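Local coordinates for protein formimidoylglutamase (Bacillus subtilis, PDB 3M1R) that catalyses the manganese-dependent hydrolysis of N-formimidoyl-L-glutamate to L-glutamate and formamide in histidine degradation, at residues 297-300 with 301-305. Numbering follows the deposited sequence.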
loop_
_atom_site.group_PDB
_atom_site.type_symbol
_atom_site.label_atom_id
_atom_site.label_comp_id
_atom_site.label_asym_id
_atom_site.label_seq_id
_atom_site.Cartn_x
_atom_site.Cartn_y
_atom_site.Cartn_z
ATOM N N PHE D 297 6.920 -6.887 3.135
ATOM C CA PHE D 297 7.263 -5.789 2.252
ATOM C C PHE D 297 7.916 -6.347 1.001
ATOM O O PHE D 297 8.949 -7.001 1.082
ATOM C CB PHE D 297 8.176 -4.757 2.902
ATOM C CG PHE D 297 8.477 -3.611 1.993
ATOM C CD1 PHE D 297 9.634 -3.605 1.218
ATOM C CD2 PHE D 297 7.568 -2.579 1.849
ATOM C CE1 PHE D 297 9.892 -2.559 0.345
ATOM C CE2 PHE D 297 7.823 -1.518 0.978
ATOM C CZ PHE D 297 8.994 -1.510 0.228
ATOM N N ARG D 298 7.340 -6.028 -0.155
ATOM C CA ARG D 298 7.668 -6.701 -1.395
ATOM C C ARG D 298 7.633 -8.185 -1.066
ATOM O O ARG D 298 6.627 -8.659 -0.526
ATOM C CB ARG D 298 9.020 -6.228 -1.950
ATOM C CG ARG D 298 8.997 -4.739 -2.383
ATOM C CD ARG D 298 10.376 -4.238 -2.775
ATOM N NE ARG D 298 10.893 -4.938 -3.953
ATOM C CZ ARG D 298 12.101 -4.719 -4.476
ATOM N NH1 ARG D 298 12.912 -3.837 -3.917
ATOM N NH2 ARG D 298 12.493 -5.372 -5.566
ATOM N N ASP D 299 8.710 -8.915 -1.346
ATOM C CA ASP D 299 8.779 -10.320 -0.927
ATOM C C ASP D 299 10.067 -10.611 -0.150
ATOM O O ASP D 299 10.614 -11.706 -0.234
ATOM C CB ASP D 299 8.656 -11.275 -2.125
ATOM C CG ASP D 299 9.812 -11.131 -3.132
ATOM O OD1 ASP D 299 10.507 -10.091 -3.121
ATOM O OD2 ASP D 299 10.023 -12.060 -3.952
HETATM N N MSE D 300 10.516 -9.619 0.608
HETATM C CA MSE D 300 11.754 -9.681 1.376
HETATM C C MSE D 300 11.885 -10.933 2.191
HETATM O O MSE D 300 12.972 -11.481 2.292
HETATM C CB MSE D 300 11.827 -8.539 2.373
HETATM C CG MSE D 300 12.349 -7.227 1.808
HETATM SE SE MSE D 300 12.247 -5.825 3.188
HETATM C CE MSE D 300 13.377 -6.669 4.546
ATOM N N THR D 301 10.791 -11.340 2.826
ATOM C CA THR D 301 10.835 -12.449 3.754
ATOM C C THR D 301 10.828 -13.774 2.999
ATOM O O THR D 301 11.432 -14.736 3.441
ATOM C CB THR D 301 9.703 -12.373 4.814
ATOM O OG1 THR D 301 9.683 -11.056 5.399
ATOM C CG2 THR D 301 9.970 -13.393 5.918
ATOM N N SER D 302 10.178 -13.809 1.841
ATOM C CA SER D 302 10.255 -14.981 0.986
ATOM C C SER D 302 11.663 -15.078 0.371
ATOM O O SER D 302 12.169 -16.179 0.194
ATOM C CB SER D 302 9.156 -14.967 -0.090
ATOM O OG SER D 302 7.862 -15.070 0.501
ATOM N N ARG D 303 12.304 -13.943 0.066
ATOM C CA ARG D 303 13.688 -13.988 -0.448
ATOM C C ARG D 303 14.638 -14.510 0.636
ATOM O O ARG D 303 15.499 -15.349 0.356
ATOM C CB ARG D 303 14.179 -12.624 -0.966
ATOM C CG ARG D 303 13.536 -12.161 -2.277
ATOM C CD ARG D 303 13.841 -10.700 -2.610
ATOM N NE ARG D 303 13.146 -10.285 -3.828
ATOM C CZ ARG D 303 13.754 -9.997 -4.979
ATOM N NH1 ARG D 303 13.049 -9.651 -6.042
ATOM N NH2 ARG D 303 15.075 -10.035 -5.073
ATOM N N ALA D 304 14.479 -13.996 1.860
ATOM C CA ALA D 304 15.251 -14.460 3.014
ATOM C C ALA D 304 15.101 -15.968 3.187
ATOM O O ALA D 304 16.078 -16.681 3.429
ATOM C CB ALA D 304 14.800 -13.754 4.268
ATOM N N ALA D 305 13.871 -16.447 3.050
ATOM C CA ALA D 305 13.584 -17.879 3.136
ATOM C C ALA D 305 14.276 -18.660 2.003
ATOM O O ALA D 305 14.876 -19.716 2.229
ATOM C CB ALA D 305 12.068 -18.120 3.120
#
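Asp299 OD1 lies at the edge of the Arg303 guanidinium, close to its plane, and accepts a hydrogen bond from Arg303 NE, with 2.7 Å between Asp299 OD1 and Arg303 NE. The hydrogen bond within this salt bridge is fairly straight, with an N-H...O angle of 159°. NE meets OD1 on its syn side but out of the carboxylate plane, and the carboxylate and guanidinium planes stand 78° apart. The Asp299 side chain has CG between the backbone N and the carbonyl carbon (chi1 63°), which brings OD1 to Arg303. The Arg303 chain runs extended from CG to NE, and its CG passes 3.6 Å from Asp299 O. Asp299 O also accepts a hydrogen bond from Arg303 N at 2.8 Å. Asp299 is the N-cap residue of helix 300-318, the last helix of this arginase-family alpha/beta fold, although its carboxylate makes no capping bond. The first turn continues with Ala304 N on Met300 O at 3.0 Å. The guanidinium of Arg298 comes obliquely to that of Arg303, with 4.3 Å between Arg298 NH2 and Arg303 NH1. Arg298 NH1 hydrogen-bonds to the carbonyls of Pro255 and Cys257 of a second subunit, and Arg303 NH2 to Ile260 O of the same subunit. Replacing Arg303 by alanine is likely to leave the Asp299 carboxylate without this charged mate and to lose the bond to Ile260 of the second subunit. Thr301 OG1 is hydrogen-bonded to Asp296 and Gly256 N.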